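Local coordinates for adenosine monophosphate-protein transferase FICD homolog (Caenorhabditis elegans, PDB 5JJ6), which belongs to the mostly helical Fic/DOC family as the nematode homolog of FICD and is modelled here as a two-chain assembly, at residues 182-187 against 210-215; 139-144 against 176-181. One frame throughout, in Å; residues are numbered along the deposited sequence.

Contact 1 of 2, residues 182-187 against 210-215; sequences DAALRF and RRVLGN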
loop_
_atom_site.group_PDB
_atom_site.type_symbol
_atom_site.label_atom_id
_atom_site.label_comp_id
_atom_site.label_asym_id
_atom_site.label_seq_id
_atom_site.Cartn_x
_atom_site.Cartn_y
_atom_site.Cartn_z
ATOM N N ASP B 182 -8.713 -8.920 3.026
ATOM C CA ASP B 182 -8.444 -10.176 3.714
ATOM C C ASP B 182 -7.596 -9.912 4.965
ATOM O O ASP B 182 -7.861 -10.460 6.037
ATOM C CB ASP B 182 -7.752 -11.151 2.757
ATOM C CG ASP B 182 -7.417 -12.488 3.402
ATOM O OD1 ASP B 182 -8.362 -13.244 3.721
ATOM O OD2 ASP B 182 -6.213 -12.783 3.579
ATOM N N ALA B 183 -6.581 -9.065 4.820
ATOM C CA ALA B 183 -5.735 -8.681 5.946
ATOM C C ALA B 183 -6.560 -8.064 7.080
ATOM O O ALA B 183 -6.450 -8.469 8.249
ATOM C CB ALA B 183 -4.661 -7.712 5.495
ATOM N N ALA B 184 -7.374 -7.072 6.725
ATOM C CA ALA B 184 -8.217 -6.394 7.696
ATOM C C ALA B 184 -9.131 -7.374 8.429
ATOM O O ALA B 184 -9.277 -7.308 9.641
ATOM C CB ALA B 184 -9.041 -5.311 7.012
ATOM N N LEU B 185 -9.741 -8.283 7.684
ATOM C CA LEU B 185 -10.651 -9.257 8.258
ATOM C C LEU B 185 -9.933 -10.183 9.242
ATOM O O LEU B 185 -10.450 -10.478 10.330
ATOM C CB LEU B 185 -11.330 -10.067 7.144
ATOM C CG LEU B 185 -12.495 -10.966 7.563
ATOM C CD1 LEU B 185 -13.537 -10.175 8.334
ATOM C CD2 LEU B 185 -13.122 -11.586 6.352
ATOM N N ARG B 186 -8.749 -10.653 8.854
ATOM C CA ARG B 186 -7.973 -11.547 9.716
ATOM C C ARG B 186 -7.610 -10.822 11.007
ATOM O O ARG B 186 -7.669 -11.396 12.092
ATOM C CB ARG B 186 -6.716 -12.067 8.997
ATOM C CG ARG B 186 -6.961 -13.406 8.254
ATOM C CD ARG B 186 -5.718 -14.007 7.569
ATOM N NE ARG B 186 -5.031 -13.066 6.688
ATOM C CZ ARG B 186 -3.958 -12.362 7.049
ATOM N NH1 ARG B 186 -3.461 -12.504 8.275
ATOM N NH2 ARG B 186 -3.384 -11.517 6.195
ATOM N N PHE B 187 -7.244 -9.552 10.873
ATOM C CA PHE B 187 -6.926 -8.711 12.021
ATOM C C PHE B 187 -8.121 -8.593 12.951
ATOM O O PHE B 187 -7.999 -8.679 14.181
ATOM C CB PHE B 187 -6.502 -7.334 11.553
ATOM C CG PHE B 187 -6.333 -6.363 12.651
ATOM C CD1 PHE B 187 -5.305 -6.505 13.561
ATOM C CD2 PHE B 187 -7.224 -5.310 12.802
ATOM C CE1 PHE B 187 -5.144 -5.592 14.602
ATOM C CE2 PHE B 187 -7.073 -4.396 13.836
ATOM C CZ PHE B 187 -6.028 -4.539 14.738
ATOM N N ARG B 210 -6.068 0.671 7.948
ATOM C CA ARG B 210 -4.680 0.620 7.524
ATOM C C ARG B 210 -4.495 -0.700 6.806
ATOM O O ARG B 210 -3.762 -0.787 5.830
ATOM C CB ARG B 210 -3.737 0.768 8.726
ATOM C CG ARG B 210 -2.271 0.688 8.391
ATOM C CD ARG B 210 -1.375 1.361 9.437
ATOM N NE ARG B 210 -0.134 1.823 8.805
ATOM C CZ ARG B 210 0.255 3.098 8.744
ATOM N NH1 ARG B 210 -0.487 4.050 9.311
ATOM N NH2 ARG B 210 1.394 3.420 8.129
ATOM N N ARG B 211 -5.189 -1.734 7.259
ATOM C CA ARG B 211 -5.122 -2.996 6.535
ATOM C C ARG B 211 -6.043 -3.047 5.292
ATOM O O ARG B 211 -5.692 -3.665 4.279
ATOM C CB ARG B 211 -5.400 -4.140 7.496
ATOM C CG ARG B 211 -4.192 -4.366 8.383
ATOM C CD ARG B 211 -4.442 -5.290 9.547
ATOM N NE ARG B 211 -3.188 -5.638 10.211
ATOM C CZ ARG B 211 -2.531 -4.830 11.037
ATOM N NH1 ARG B 211 -3.020 -3.623 11.309
ATOM N NH2 ARG B 211 -1.391 -5.225 11.595
ATOM N N VAL B 212 -7.206 -2.405 5.363
ATOM C CA VAL B 212 -8.127 -2.322 4.224
ATOM C C VAL B 212 -7.435 -1.688 3.025
ATOM O O VAL B 212 -7.541 -2.187 1.905
ATOM C CB VAL B 212 -9.406 -1.515 4.560
ATOM C CG1 VAL B 212 -10.105 -1.060 3.296
ATOM C CG2 VAL B 212 -10.356 -2.345 5.384
ATOM N N LEU B 213 -6.765 -0.563 3.251
ATOM C CA LEU B 213 -6.193 0.209 2.146
ATOM C C LEU B 213 -4.681 0.057 2.005
ATOM O O LEU B 213 -4.089 0.634 1.095
ATOM C CB LEU B 213 -6.522 1.695 2.289
ATOM C CG LEU B 213 -7.863 2.151 1.730
ATOM C CD1 LEU B 213 -7.807 3.636 1.502
ATOM C CD2 LEU B 213 -8.171 1.403 0.445
ATOM N N GLY B 214 -4.062 -0.686 2.919
ATOM C CA GLY B 214 -2.612 -0.817 2.955
ATOM C C GLY B 214 -1.925 -1.115 1.627
ATOM O O GLY B 214 -1.034 -0.378 1.196
ATOM N N ASN B 215 -2.297 -2.223 0.999
ATOM C CA ASN B 215 -1.707 -2.580 -0.276
ATOM C C ASN B 215 -2.173 -1.693 -1.427
ATOM O O ASN B 215 -1.372 -1.279 -2.256
ATOM C CB ASN B 215 -1.993 -4.040 -0.594
ATOM C CG ASN B 215 -1.537 -4.971 0.506
ATOM O OD1 ASN B 215 -2.284 -5.291 1.424
ATOM N ND2 ASN B 215 -0.287 -5.395 0.426
#
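Arg211 and Phe187 form the polar-aromatic half of this contact: the guanidinium lies flat against one face of the phenyl ring, with the planes 16° apart. The cation-pi stack is off-centre, with Arg211 CZ 4.6 Å from the Phe187 ring centroid and NH1 over the rim rather than the middle. Torsions bring both groups there. Phe187 CG stands anti to its own backbone N (chi1 172°), while Arg211, with CG anti to the carbonyl carbon, stays extended from CG to NE and crosses the Phe187 side chain at about a right angle. Its charge has a stronger partner, because NH1 makes a salt bridge with Glu207, which should steady the guanidinium on the ring.

Apolar contacts fill the rest. The aliphatic stem of Arg211 runs over helix 172-191: its CB rests 3.6 Å from Ala184 CA, and its CD meets Phe187 CB at 3.5 Å. Ala183 CB lies 4.2 Å from Arg211 CB. The small alanine side chains permit this closeness, with Ala184 and Arg211 CA atoms only 4.7 Å apart. On the inner side Ala184 CB meets Val212 CG2 at 3.6 Å. No hydrogen bond links the segments.

Behind that methyl pair, Leu290 of helix 284-297 packs on both Ala184 and Val212, so helices 172-191, 202-213 and 284-297 of the helical Fic domain converge here, while Val219 of the second subunit packs on Arg211.

Contact 2 of 2, residues 139-144 against 176-181; sequences LYVYHT and NEVIGM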
loop_
_atom_site.group_PDB
_atom_site.type_symbol
_atom_site.label_atom_id
_atom_site.label_comp_id
_atom_site.label_asym_id
_atom_site.label_seq_id
_atom_site.Cartn_x
_atom_site.Cartn_y
_atom_site.Cartn_z
ATOM N N LEU B 139 -15.506 -15.516 0.841
ATOM C CA LEU B 139 -16.862 -15.064 0.567
ATOM C C LEU B 139 -17.090 -13.606 1.008
ATOM O O LEU B 139 -17.644 -12.763 0.262
ATOM C CB LEU B 139 -17.854 -16.004 1.242
ATOM C CG LEU B 139 -19.200 -16.181 0.549
ATOM C CD1 LEU B 139 -19.008 -16.477 -0.919
ATOM C CD2 LEU B 139 -20.005 -17.281 1.221
ATOM N N TYR B 140 -16.653 -13.317 2.226
ATOM C CA TYR B 140 -16.763 -11.986 2.769
ATOM C C TYR B 140 -15.996 -11.004 1.895
ATOM O O TYR B 140 -16.558 -10.001 1.448
ATOM C CB TYR B 140 -16.256 -11.925 4.214
ATOM C CG TYR B 140 -16.464 -10.559 4.843
ATOM C CD1 TYR B 140 -15.550 -9.525 4.630
ATOM C CD2 TYR B 140 -17.599 -10.284 5.602
ATOM C CE1 TYR B 140 -15.747 -8.275 5.174
ATOM C CE2 TYR B 140 -17.799 -9.036 6.161
ATOM C CZ TYR B 140 -16.871 -8.029 5.942
ATOM O OH TYR B 140 -17.053 -6.766 6.487
ATOM N N VAL B 141 -14.723 -11.291 1.644
ATOM C CA VAL B 141 -13.891 -10.350 0.903
ATOM C C VAL B 141 -14.474 -10.063 -0.479
ATOM O O VAL B 141 -14.551 -8.894 -0.915
ATOM C CB VAL B 141 -12.454 -10.856 0.784
ATOM C CG1 VAL B 141 -11.645 -9.985 -0.189
ATOM C CG2 VAL B 141 -11.811 -10.904 2.173
ATOM N N TYR B 142 -14.886 -11.131 -1.155
ATOM C CA TYR B 142 -15.510 -11.008 -2.459
ATOM C C TYR B 142 -16.644 -10.022 -2.414
ATOM O O TYR B 142 -16.653 -9.044 -3.168
ATOM C CB TYR B 142 -16.060 -12.332 -2.969
ATOM C CG TYR B 142 -16.959 -12.101 -4.159
ATOM C CD1 TYR B 142 -16.448 -11.538 -5.324
ATOM C CD2 TYR B 142 -18.302 -12.442 -4.131
ATOM C CE1 TYR B 142 -17.251 -11.309 -6.417
ATOM C CE2 TYR B 142 -19.114 -12.220 -5.232
ATOM C CZ TYR B 142 -18.581 -11.653 -6.373
ATOM O OH TYR B 142 -19.373 -11.418 -7.479
ATOM N N HIS B 143 -17.616 -10.287 -1.543
ATOM C CA HIS B 143 -18.807 -9.458 -1.560
ATOM C C HIS B 143 -18.520 -8.005 -1.170
ATOM O O HIS B 143 -18.945 -7.068 -1.867
ATOM C CB HIS B 143 -19.853 -10.066 -0.648
ATOM C CG HIS B 143 -20.577 -11.217 -1.266
ATOM N ND1 HIS B 143 -21.451 -11.065 -2.318
ATOM C CD2 HIS B 143 -20.533 -12.543 -1.000
ATOM C CE1 HIS B 143 -21.929 -12.248 -2.664
ATOM N NE2 HIS B 143 -21.388 -13.160 -1.881
ATOM N N THR B 144 -17.751 -7.807 -0.104
ATOM C CA THR B 144 -17.495 -6.450 0.347
ATOM C C THR B 144 -16.690 -5.621 -0.671
ATOM O O THR B 144 -16.861 -4.410 -0.714
ATOM C CB THR B 144 -16.791 -6.412 1.722
ATOM O OG1 THR B 144 -16.881 -5.084 2.265
ATOM C CG2 THR B 144 -15.322 -6.840 1.632
ATOM N N ASN B 176 -4.771 -5.849 -5.048
ATOM C CA ASN B 176 -4.362 -5.249 -3.786
ATOM C C ASN B 176 -5.525 -4.972 -2.826
ATOM O O ASN B 176 -5.346 -5.050 -1.601
ATOM C CB ASN B 176 -3.603 -3.959 -4.043
ATOM C CG ASN B 176 -2.150 -4.202 -4.336
ATOM O OD1 ASN B 176 -1.624 -5.288 -4.057
ATOM N ND2 ASN B 176 -1.483 -3.194 -4.894
ATOM N N GLU B 177 -6.697 -4.646 -3.375
ATOM C CA GLU B 177 -7.908 -4.467 -2.579
ATOM C C GLU B 177 -8.357 -5.775 -1.951
ATOM O O GLU B 177 -8.682 -5.823 -0.763
ATOM C CB GLU B 177 -9.023 -3.883 -3.439
ATOM C CG GLU B 177 -8.909 -2.378 -3.631
ATOM C CD GLU B 177 -9.880 -1.821 -4.677
ATOM O OE1 GLU B 177 -10.763 -2.574 -5.169
ATOM O OE2 GLU B 177 -9.762 -0.612 -4.996
ATOM N N VAL B 178 -8.353 -6.842 -2.743
ATOM C CA VAL B 178 -8.710 -8.153 -2.221
ATOM C C VAL B 178 -7.785 -8.533 -1.064
ATOM O O VAL B 178 -8.244 -8.854 0.050
ATOM C CB VAL B 178 -8.654 -9.216 -3.342
ATOM C CG1 VAL B 178 -8.705 -10.617 -2.786
ATOM C CG2 VAL B 178 -9.805 -9.001 -4.306
ATOM N N ILE B 179 -6.482 -8.460 -1.324
ATOM C CA ILE B 179 -5.476 -8.806 -0.321
ATOM C C ILE B 179 -5.598 -7.972 0.956
ATOM O O ILE B 179 -5.614 -8.518 2.070
ATOM C CB ILE B 179 -4.056 -8.691 -0.917
ATOM C CG1 ILE B 179 -3.848 -9.815 -1.946
ATOM C CG2 ILE B 179 -3.012 -8.841 0.161
ATOM C CD1 ILE B 179 -2.994 -9.436 -3.143
ATOM N N GLY B 180 -5.686 -6.657 0.786
ATOM C CA GLY B 180 -5.898 -5.746 1.900
ATOM C C GLY B 180 -7.123 -6.070 2.739
ATOM O O GLY B 180 -7.037 -6.103 3.966
ATOM N N MET B 181 -8.266 -6.304 2.093
ATOM C CA MET B 181 -9.473 -6.631 2.842
ATOM C C MET B 181 -9.286 -7.897 3.655
ATOM O O MET B 181 -9.641 -7.943 4.832
ATOM C CB MET B 181 -10.681 -6.806 1.928
ATOM C CG MET B 181 -11.745 -5.713 2.050
ATOM S SD MET B 181 -12.406 -5.336 3.708
ATOM C CE MET B 181 -12.662 -6.979 4.351
#
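Met181 and Val141 hold the close part of this contact, where their CA atoms are 6.1 Å apart. Bent at chi2 and chi3, the Met181 chain folds toward helix 127-148 and lays its methyl CE at the edge of the Tyr140 ring, in the ring plane, 3.4 Å from CE1; the sulfur does not sit over the aromatic face. Thr144 meets the same side chain tip to tip: its CG2 is 3.8 Å from Met181 CG, since chi1 of -165° puts OG1 anti to the backbone N and leaves the methyl for Met181. Val141 slides past Met181 in the opposite sense, CG1 lying 3.9 Å from Met181 CB. The 139-144 and 176-181 segments of these Fic-fold helices run at 131° between their N-to-C directions, their axes coming within 9.5 Å. Thr144 and Glu148 fit the (S/T)xxxE(G/N) inhibitory helix motif of Fic proteins.

Toward Val178 the contact narrows to Val141 CG1, which lies 3.6 Å from the backbone Val178 O and 4.0 Å from Val178 CG1, with Leu152 and Leu161 also packing on Val178. Partly exposed Tyr142 and Ile179 point away from the opposing helix, and Ile179 packs on Ile172 of the second subunit.

Helix 172-191 serves both contacts, meeting helix 127-148 through residues 176-181 and, directly after it in the chain, helix 202-213 through 182-187; the two centres are 9 Å apart. They touch directly: Leu185 CD2 packs 3.6 Å from Tyr140 CD1, and Asp182 CA lies 3.8 Å from Val141 CG2. Met181 of contact 2 also packs on Val212 of contact 1, and Leu290 borders both. Leu290 belongs to helix 284-297, whose Arg286 and Arg289 fit the conserved Fic motif; Arg286 packs on Val212 and Glu177, and Arg289 hydrogen-bonds Thr144 O. Both contacts reach the second subunit, where Asn215 and Asn176 each hydrogen-bond their counterparts.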